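PDB 1JPC: mannose-specific lectin, which binds alpha-D-linked mannose, with high affinity for alpha-1,3-linked mannose oligomers, and displays antiviral activity. Local coordinates for residues M56-N61 / G79-Y84; G7-T12 / S51-M56; I3-E8 / N83-L88. One frame throughout, in Å; residues are numbered along the deposited sequence. Where two conformers were deposited one is given.

How the interactions relate
Interactions 2 and 3 are antiparallel strand pairings on two different sheets, joined by the turn Tyr5-Glu8, of which both share Gly7 and Glu8; interaction 1 joins two loops nearer the surface, away from any regular strand pairing. Interaction 3 is the buried one, paired through backbone bonds and apolar side chains that face either the interior or the second subunit. Interaction 2 is partly buried, with leucines on its inner face, Thr9 and Ser55 on the other and a threonine hydroxyl at one end. In interaction 1 a tyrosine ring lies on a glycine, and backbone carbonyls of the turn accept bonds from the loop, beside a sugar site. Met56 connects interactions 1 and 2, whereas Asn83 and Tyr84 belong to both interaction 1 and interaction 3.

Interaction 1: residues M56-N61 / G79-Y84; sequences MQTDGN and GQNGNY. With MAN (alpha-D-mannopyranose), chain B.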
loop_
_atom_site.group_PDB
_atom_site.type_symbol
_atom_site.label_atom_id
_atom_site.label_comp_id
_atom_site.label_asym_id
_atom_site.label_seq_id
_atom_site.Cartn_x
_atom_site.Cartn_y
_atom_site.Cartn_z
ATOM N N MET A 56 16.478 14.612 -0.253
ATOM C CA MET A 56 16.856 14.000 1.011
ATOM C C MET A 56 18.312 13.665 0.711
ATOM O O MET A 56 18.606 12.708 -0.003
ATOM C CB MET A 56 16.026 12.729 1.255
ATOM C CG MET A 56 16.362 11.948 2.527
ATOM S SD MET A 56 16.103 12.853 4.049
ATOM C CE MET A 56 17.704 12.997 4.662
ATOM N N GLN A 57 19.216 14.498 1.204
ATOM C CA GLN A 57 20.635 14.327 0.928
ATOM C C GLN A 57 21.336 13.284 1.757
ATOM O O GLN A 57 20.871 12.919 2.842
ATOM C CB GLN A 57 21.347 15.660 1.092
ATOM C CG GLN A 57 20.709 16.768 0.314
ATOM C CD GLN A 57 21.412 18.079 0.514
ATOM O OE1 GLN A 57 22.066 18.316 1.532
ATOM N NE2 GLN A 57 21.286 18.950 -0.464
ATOM N N THR A 58 22.498 12.855 1.269
ATOM C CA THR A 58 23.315 11.851 1.938
ATOM C C THR A 58 23.981 12.371 3.202
ATOM O O THR A 58 24.572 11.599 3.945
ATOM C CB THR A 58 24.374 11.255 0.993
ATOM O OG1 THR A 58 25.082 12.313 0.337
ATOM C CG2 THR A 58 23.714 10.378 -0.054
ATOM N N ASP A 59 23.920 13.682 3.431
ATOM C CA ASP A 59 24.490 14.259 4.650
ATOM C C ASP A 59 23.384 14.423 5.707
ATOM O O ASP A 59 23.573 15.092 6.730
ATOM C CB ASP A 59 25.206 15.597 4.371
ATOM C CG ASP A 59 24.262 16.713 3.944
ATOM O OD1 ASP A 59 23.153 16.423 3.449
ATOM O OD2 ASP A 59 24.639 17.897 4.092
ATOM N N GLY A 60 22.226 13.812 5.444
ATOM C CA GLY A 60 21.103 13.877 6.360
ATOM C C GLY A 60 20.294 15.153 6.310
ATOM O O GLY A 60 19.453 15.384 7.181
ATOM N N ASN A 61 20.517 15.977 5.294
ATOM C CA ASN A 61 19.790 17.235 5.177
ATOM C C ASN A 61 18.649 17.170 4.159
ATOM O O ASN A 61 18.821 16.687 3.037
ATOM C CB ASN A 61 20.760 18.366 4.812
ATOM C CG ASN A 61 20.296 19.725 5.314
ATOM O OD1 ASN A 61 19.389 19.821 6.143
ATOM N ND2 ASN A 61 20.931 20.785 4.825
ATOM N N GLY A 79 24.995 16.717 8.231
ATOM C CA GLY A 79 26.080 16.327 9.101
ATOM C C GLY A 79 26.876 15.169 8.553
ATOM O O GLY A 79 27.535 15.279 7.510
ATOM N N GLN A 80 26.809 14.051 9.265
ATOM C CA GLN A 80 27.533 12.846 8.889
ATOM C C GLN A 80 27.056 12.289 7.549
ATOM O O GLN A 80 25.863 12.265 7.266
ATOM C CB GLN A 80 27.363 11.805 9.990
ATOM C CG GLN A 80 28.282 10.613 9.882
ATOM C CD GLN A 80 28.432 9.906 11.210
ATOM O OE1 GLN A 80 27.850 10.319 12.215
ATOM N NE2 GLN A 80 29.229 8.848 11.230
ATOM N N ASN A 81 27.985 11.857 6.710
ATOM C CA ASN A 81 27.590 11.306 5.426
ATOM C C ASN A 81 27.244 9.825 5.600
ATOM O O ASN A 81 28.000 9.073 6.221
ATOM C CB ASN A 81 28.706 11.482 4.401
ATOM C CG ASN A 81 28.205 11.369 2.977
ATOM O OD1 ASN A 81 28.134 10.270 2.413
ATOM N ND2 ASN A 81 27.844 12.510 2.384
ATOM N N GLY A 82 26.081 9.428 5.089
ATOM C CA GLY A 82 25.642 8.048 5.202
ATOM C C GLY A 82 24.295 7.816 4.534
ATOM O O GLY A 82 23.968 8.449 3.530
ATOM N N ASN A 83 23.516 6.893 5.089
ATOM C CA ASN A 83 22.199 6.564 4.551
ATOM C C ASN A 83 21.134 7.054 5.512
ATOM O O ASN A 83 21.214 6.792 6.707
ATOM C CB ASN A 83 22.062 5.055 4.362
ATOM C CG ASN A 83 23.100 4.499 3.415
ATOM O OD1 ASN A 83 23.096 4.811 2.230
ATOM N ND2 ASN A 83 24.009 3.690 3.937
ATOM N N TYR A 84 20.161 7.785 4.975
ATOM C CA TYR A 84 19.059 8.351 5.751
ATOM C C TYR A 84 17.738 8.109 5.038
ATOM O O TYR A 84 17.716 7.819 3.831
ATOM C CB TYR A 84 19.225 9.867 5.893
ATOM C CG TYR A 84 20.460 10.290 6.637
ATOM C CD1 TYR A 84 21.678 10.465 5.976
ATOM C CD2 TYR A 84 20.413 10.525 8.007
ATOM C CE1 TYR A 84 22.816 10.863 6.668
ATOM C CE2 TYR A 84 21.538 10.923 8.707
ATOM C CZ TYR A 84 22.732 11.089 8.034
ATOM O OH TYR A 84 23.838 11.464 8.747
HETATM C C1 MAN B . 22.494 -0.484 1.004
HETATM C C2 MAN B . 21.159 0.179 0.682
HETATM C C3 MAN B . 20.910 1.357 1.634
HETATM C C4 MAN B . 21.058 0.917 3.094
HETATM C C5 MAN B . 22.379 0.177 3.311
HETATM C C6 MAN B . 22.498 -0.436 4.692
HETATM O O2 MAN B . 20.118 -0.775 0.814
HETATM O O3 MAN B . 19.600 1.869 1.433
HETATM O O4 MAN B . 21.009 2.058 3.939
HETATM O O5 MAN B . 22.507 -0.902 2.359
HETATM O O6 MAN B . 23.420 -1.517 4.697
#
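A mannose-pocket turn forms one side of this contact: Thr58, Asp59 and Gly60 lean on Gly79, Gly82 and Tyr84 of the loop that enters strand 84-88. Gln57 to Gly60 make a type I beta turn, and Gln57, Asp59 and Asn61 belong to a glycan pocket occupied in the crystal. Two backbone bonds tie the turn to the loop. Gly82 N meets Thr58 O almost head-on at 2.9 Å, while Gly79 N reaches Asp59 O at 2.6 Å in the carbonyl plane through a more bent N-H (136°). The side chains of Thr58 and Asn81 run side by side and share only a weak bond, ND2 of Asn81 to OG1 of Thr58. Tyr84 swings its ring under the turn, with CG anti to its carbonyl carbon (chi1 -63°), and one ring face lies flat on Gly60, whose CA is 3.4 Å from the ring centroid in a CH-pi contact. A bond from Tyr84 OH to Gln80 O at 2.6 Å fixes the far end of the ring. At the other end, Met56 CE packs on Tyr84 CB at 3.7 Å. Asp59 OD1 takes the N-H of Asn61 from above the carboxylate plane at 3.2 Å, an Asx turn. On the far side of the loop, Asn83 CB comes within 3.2 Å of O4 of a mannose held by Gln89, Asp91, Asn93 and Tyr97 of the second subunit. The carbonyls of Thr58 and Asp59 are thus both used by the loop, and the Asx bond holds one carboxylate oxygen of Asp59, a glycan-pocket residue, against the turn.

Interaction 2: residues G7-T12 / S51-M56; sequences GETLST and SCFLSM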
loop_
_atom_site.group_PDB
_atom_site.type_symbol
_atom_site.label_atom_id
_atom_site.label_comp_id
_atom_site.label_asym_id
_atom_site.label_seq_id
_atom_site.Cartn_x
_atom_site.Cartn_y
_atom_site.Cartn_z
ATOM N N GLY A 7 19.389 10.424 -1.367
ATOM C CA GLY A 7 19.838 10.243 -2.733
ATOM C C GLY A 7 18.655 10.403 -3.667
ATOM O O GLY A 7 18.814 10.384 -4.889
ATOM N N GLU A 8 17.462 10.556 -3.095
ATOM C CA GLU A 8 16.245 10.727 -3.879
ATOM C C GLU A 8 15.670 12.129 -3.808
ATOM O O GLU A 8 15.926 12.885 -2.872
ATOM C CB GLU A 8 15.188 9.720 -3.464
ATOM C CG GLU A 8 15.621 8.300 -3.682
ATOM C CD GLU A 8 14.510 7.307 -3.437
ATOM O OE1 GLU A 8 13.573 7.608 -2.654
ATOM O OE2 GLU A 8 14.587 6.211 -4.031
ATOM N N THR A 9 14.838 12.438 -4.788
ATOM C CA THR A 9 14.221 13.738 -4.912
ATOM C C THR A 9 12.749 13.587 -5.256
ATOM O O THR A 9 12.356 12.636 -5.938
ATOM C CB THR A 9 14.928 14.547 -6.049
ATOM O OG1 THR A 9 16.074 15.221 -5.522
ATOM C CG2 THR A 9 13.994 15.559 -6.704
ATOM N N LEU A 10 11.929 14.474 -4.709
ATOM C CA LEU A 10 10.518 14.503 -5.042
ATOM C C LEU A 10 10.411 15.729 -5.941
ATOM O O LEU A 10 10.683 16.850 -5.499
ATOM C CB LEU A 10 9.636 14.706 -3.810
ATOM C CG LEU A 10 9.347 13.524 -2.888
ATOM C CD1 LEU A 10 8.300 13.947 -1.877
ATOM C CD2 LEU A 10 8.863 12.327 -3.691
ATOM N N SER A 11 10.127 15.512 -7.220
ATOM C CA SER A 11 9.979 16.617 -8.157
ATOM C C SER A 11 8.692 17.359 -7.851
ATOM O O SER A 11 7.918 16.953 -6.988
ATOM C CB SER A 11 9.929 16.098 -9.590
ATOM O OG SER A 11 11.157 15.498 -9.944
ATOM N N THR A 12 8.466 18.446 -8.572
ATOM C CA THR A 12 7.269 19.247 -8.395
ATOM C C THR A 12 6.027 18.374 -8.593
ATOM O O THR A 12 5.963 17.582 -9.531
ATOM C CB THR A 12 7.251 20.384 -9.422
ATOM O OG1 THR A 12 8.484 21.108 -9.353
ATOM C CG2 THR A 12 6.127 21.329 -9.137
ATOM N N SER A 51 8.385 25.553 -9.408
ATOM C CA SER A 51 8.997 24.265 -9.713
ATOM C C SER A 51 10.173 23.805 -8.862
ATOM O O SER A 51 11.221 23.404 -9.388
ATOM C CB SER A 51 9.385 24.242 -11.189
ATOM O OG SER A 51 8.318 24.750 -11.976
ATOM N N CYS A 52 10.000 23.848 -7.549
ATOM C CA CYS A 52 11.037 23.394 -6.633
ATOM C C CYS A 52 11.004 21.869 -6.541
ATOM O O CYS A 52 10.031 21.232 -6.949
ATOM C CB CYS A 52 10.796 23.959 -5.240
ATOM S SG CYS A 52 11.148 25.727 -5.055
ATOM N N PHE A 53 12.085 21.288 -6.040
ATOM C CA PHE A 53 12.163 19.844 -5.843
ATOM C C PHE A 53 12.677 19.606 -4.429
ATOM O O PHE A 53 13.344 20.478 -3.862
ATOM C CB PHE A 53 13.045 19.154 -6.897
ATOM C CG PHE A 53 14.449 19.690 -6.989
ATOM C CD1 PHE A 53 15.477 19.127 -6.232
ATOM C CD2 PHE A 53 14.765 20.705 -7.907
ATOM C CE1 PHE A 53 16.803 19.559 -6.384
ATOM C CE2 PHE A 53 16.085 21.149 -8.072
ATOM C CZ PHE A 53 17.108 20.572 -7.310
ATOM N N LEU A 54 12.304 18.476 -3.831
ATOM C CA LEU A 54 12.734 18.143 -2.469
ATOM C C LEU A 54 13.837 17.088 -2.525
ATOM O O LEU A 54 13.686 16.068 -3.195
ATOM C CB LEU A 54 11.538 17.632 -1.652
ATOM C CG LEU A 54 11.800 17.201 -0.213
ATOM C CD1 LEU A 54 12.144 18.420 0.628
ATOM C CD2 LEU A 54 10.569 16.503 0.343
ATOM N N SER A 55 14.942 17.337 -1.833
ATOM C CA SER A 55 16.070 16.415 -1.827
ATOM C C SER A 55 16.430 15.929 -0.422
ATOM O O SER A 55 16.609 16.728 0.499
ATOM C CB SER A 55 17.286 17.083 -2.478
ATOM O OG SER A 55 18.345 16.166 -2.681
ATOM N N MET A 56 16.478 14.612 -0.253
ATOM C CA MET A 56 16.856 14.000 1.011
ATOM C C MET A 56 18.312 13.665 0.711
ATOM O O MET A 56 18.606 12.708 -0.003
ATOM C CB MET A 56 16.026 12.729 1.255
ATOM C CG MET A 56 16.362 11.948 2.527
ATOM S SD MET A 56 16.103 12.853 4.049
ATOM C CE MET A 56 17.704 12.997 4.662
#
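Strands 8-10 and 53-56 pair antiparallel in the beta-prism lectin fold, strand 8-10 being outermost in its four-stranded sheet within this chain, with Leu10 opposite Leu54 as a hydrogen-bonded pair. The segment axes make an angle of 154°. Leu10 N donates a hydrogen bond to Leu54 O at 2.8 Å, and Leu54 N returns a bond of 2.8 Å to Leu10 O. Thr9, opposite Ser55, forms a non-hydrogen-bonded pair, and its CA comes within 2.9 Å of Leu54 O, so that this one oxygen is approached by both a C-H and an N-H. Beyond the strand start, Gly7 N meets Met56 O at 2.8 Å, nearly in line with the carbonyl. At the opposite end the pairing gives way to a side-chain bond: Thr12 OG1, set beside its own backbone N by chi1 of -53°, donates to Cys52 O at 2.9 Å, tilted from the carbonyl plane. Cys52 is itself anchored by a disulfide to Cys29. The isobutyl groups of Leu10 and Leu54 lie alongside each other, pointing the same way, CD1 to CD2 at 4.1 Å, and both rest against Leu4. Glu8 turns its carboxylate away to a salt bridge with Lys90 of the second subunit. The outermost strand is thus gripped mainly by main-chain bonds, with a hydroxyl extending the hold past the sheet, while the leucine face packs into the interior against Leu4.

Interaction 3: residues I3-E8 / N83-L88; sequences ILYSGE and NYVCIL. With MAN (alpha-D-mannopyranose), chain B.
Strands 3-5 and 84-88 run antiparallel, 164° between segment axes, with Leu4 facing Cys86 in a hydrogen-bonded pair and Ile3-Ile87 and Tyr5-Val85 as its non-hydrogen-bonded neighbours. Leu4 N to Cys86 O and Cys86 N to Leu4 O are both 2.9 Å. One step on, Ser6 N donates to Tyr84 O at 2.8 Å, after which a side chain takes over the role of a backbone carbonyl. Ser6 OG, wedged between its own N and carbonyl carbon by chi1 of 52°, accepts the N-H of Tyr84 at 2.9 Å along an almost straight line (176°). The same hydroxyl lies 2.7 Å from a water oxygen, and that water donates to Asn83 OD1, while Asn83 ND2 is bonded to Asp100. On the Ile3-Tyr5 face the packing is apolar: Ile3 CG2 sits over the centre of the Tyr5 ring and also touches Val85 CB at 4.0 Å, and Val85 CG1 comes obliquely to Tyr5 CD2 at 3.6 Å, the two side chains lying alongside each other. The chain then reverses through a type II turn from Tyr5 to Glu8, and Glu8 OE1 receives the N-H of Tyr5 at 3.1 Å from above the carboxylate plane, which ties the turn to the end of the strand. Strand 84-88 is the middle one of its sheet, bonded through Val85 and Ile87 to strand 94-103. Leu4 and Cys86 look inward, Leu4 onto Leu54, Met56 and Leu16 of the other two sheets and Cys86 onto Met56, whereas Ile3, Tyr5, Val85 and Ile87 press against the second subunit, where Ile3 meets Ile87 and Val85 meets Tyr97.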
loop_
_atom_site.group_PDB
_atom_site.type_symbol
_atom_site.label_atom_id
_atom_site.label_comp_id
_atom_site.label_asym_id
_atom_site.label_seq_id
_atom_site.Cartn_x
_atom_site.Cartn_y
_atom_site.Cartn_z
ATOM N N ILE A 3 8.139 6.654 2.066
ATOM C CA ILE A 3 9.541 6.834 2.408
ATOM C C ILE A 3 10.308 7.506 1.273
ATOM O O ILE A 3 10.095 7.201 0.098
ATOM C CB ILE A 3 10.224 5.468 2.690
ATOM C CG1 ILE A 3 9.489 4.717 3.806
ATOM C CG2 ILE A 3 11.685 5.673 3.053
ATOM C CD1 ILE A 3 10.032 3.345 4.087
ATOM N N LEU A 4 11.142 8.477 1.633
ATOM C CA LEU A 4 11.999 9.168 0.677
ATOM C C LEU A 4 13.412 8.812 1.171
ATOM O O LEU A 4 13.800 9.161 2.290
ATOM C CB LEU A 4 11.774 10.687 0.715
ATOM C CG LEU A 4 12.636 11.481 -0.285
ATOM C CD1 LEU A 4 12.240 11.118 -1.704
ATOM C CD2 LEU A 4 12.492 12.981 -0.082
ATOM N N TYR A 5 14.145 8.040 0.383
ATOM C CA TYR A 5 15.492 7.632 0.767
ATOM C C TYR A 5 16.545 8.685 0.404
ATOM O O TYR A 5 16.367 9.449 -0.548
ATOM C CB TYR A 5 15.848 6.322 0.079
ATOM C CG TYR A 5 14.938 5.174 0.427
ATOM C CD1 TYR A 5 13.723 4.994 -0.235
ATOM C CD2 TYR A 5 15.306 4.247 1.400
ATOM C CE1 TYR A 5 12.901 3.912 0.060
ATOM C CE2 TYR A 5 14.497 3.164 1.698
ATOM C CZ TYR A 5 13.296 3.000 1.029
ATOM O OH TYR A 5 12.500 1.921 1.328
ATOM N N SER A 6 17.645 8.724 1.151
ATOM C CA SER A 6 18.691 9.689 0.844
ATOM C C SER A 6 19.200 9.378 -0.567
ATOM O O SER A 6 19.325 8.209 -0.949
ATOM C CB SER A 6 19.814 9.672 1.897
ATOM O OG SER A 6 20.336 8.374 2.129
ATOM N N GLY A 7 19.389 10.424 -1.367
ATOM C CA GLY A 7 19.838 10.243 -2.733
ATOM C C GLY A 7 18.655 10.403 -3.667
ATOM O O GLY A 7 18.814 10.384 -4.889
ATOM N N GLU A 8 17.462 10.556 -3.095
ATOM C CA GLU A 8 16.245 10.727 -3.879
ATOM C C GLU A 8 15.670 12.129 -3.808
ATOM O O GLU A 8 15.926 12.885 -2.872
ATOM C CB GLU A 8 15.188 9.720 -3.464
ATOM C CG GLU A 8 15.621 8.300 -3.682
ATOM C CD GLU A 8 14.510 7.307 -3.437
ATOM O OE1 GLU A 8 13.573 7.608 -2.654
ATOM O OE2 GLU A 8 14.587 6.211 -4.031
ATOM N N ASN A 83 23.516 6.893 5.089
ATOM C CA ASN A 83 22.199 6.564 4.551
ATOM C C ASN A 83 21.134 7.054 5.512
ATOM O O ASN A 83 21.214 6.792 6.707
ATOM C CB ASN A 83 22.062 5.055 4.362
ATOM C CG ASN A 83 23.100 4.499 3.415
ATOM O OD1 ASN A 83 23.096 4.811 2.230
ATOM N ND2 ASN A 83 24.009 3.690 3.937
ATOM N N TYR A 84 20.161 7.785 4.975
ATOM C CA TYR A 84 19.059 8.351 5.751
ATOM C C TYR A 84 17.738 8.109 5.038
ATOM O O TYR A 84 17.716 7.819 3.831
ATOM C CB TYR A 84 19.225 9.867 5.893
ATOM C CG TYR A 84 20.460 10.290 6.637
ATOM C CD1 TYR A 84 21.678 10.465 5.976
ATOM C CD2 TYR A 84 20.413 10.525 8.007
ATOM C CE1 TYR A 84 22.816 10.863 6.668
ATOM C CE2 TYR A 84 21.538 10.923 8.707
ATOM C CZ TYR A 84 22.732 11.089 8.034
ATOM O OH TYR A 84 23.838 11.464 8.747
ATOM N N VAL A 85 16.643 8.244 5.790
ATOM C CA VAL A 85 15.292 8.097 5.256
ATOM C C VAL A 85 14.400 9.156 5.888
ATOM O O VAL A 85 14.617 9.558 7.038
ATOM C CB VAL A 85 14.644 6.701 5.547
ATOM C CG1 VAL A 85 15.339 5.597 4.770
ATOM C CG2 VAL A 85 14.644 6.405 7.031
ATOM N N CYS A 86 13.485 9.690 5.090
ATOM C CA CYS A 86 12.510 10.656 5.563
ATOM C C CYS A 86 11.200 9.873 5.450
ATOM O O CYS A 86 10.816 9.466 4.356
ATOM C CB CYS A 86 12.482 11.879 4.662
ATOM S SG CYS A 86 11.238 13.063 5.176
ATOM N N ILE A 87 10.537 9.633 6.575
ATOM C CA ILE A 87 9.314 8.849 6.581
ATOM C C ILE A 87 8.068 9.616 6.989
ATOM O O ILE A 87 8.102 10.401 7.942
ATOM C CB ILE A 87 9.442 7.649 7.572
ATOM C CG1 ILE A 87 10.714 6.858 7.300
ATOM C CG2 ILE A 87 8.224 6.713 7.462
ATOM C CD1 ILE A 87 10.934 5.747 8.287
ATOM N N LEU A 88 6.988 9.422 6.233
ATOM C CA LEU A 88 5.685 10.001 6.567
ATOM C C LEU A 88 5.088 8.815 7.329
ATOM O O LEU A 88 4.656 7.822 6.729
ATOM C CB LEU A 88 4.850 10.310 5.317
ATOM C CG LEU A 88 3.323 10.482 5.479
ATOM C CD1 LEU A 88 2.967 11.321 6.685
ATOM C CD2 LEU A 88 2.738 11.107 4.224
HETATM C C1 MAN B . 22.494 -0.484 1.004
HETATM C C2 MAN B . 21.159 0.179 0.682
HETATM C C3 MAN B . 20.910 1.357 1.634
HETATM C C4 MAN B . 21.058 0.917 3.094
HETATM C C5 MAN B . 22.379 0.177 3.311
HETATM C C6 MAN B . 22.498 -0.436 4.692
HETATM O O2 MAN B . 20.118 -0.775 0.814
HETATM O O3 MAN B . 19.600 1.869 1.433
HETATM O O4 MAN B . 21.009 2.058 3.939
HETATM O O5 MAN B . 22.507 -0.902 2.359
HETATM O O6 MAN B . 23.420 -1.517 4.697
HETATM O O HOH W 1 22.019 7.283 0.336
#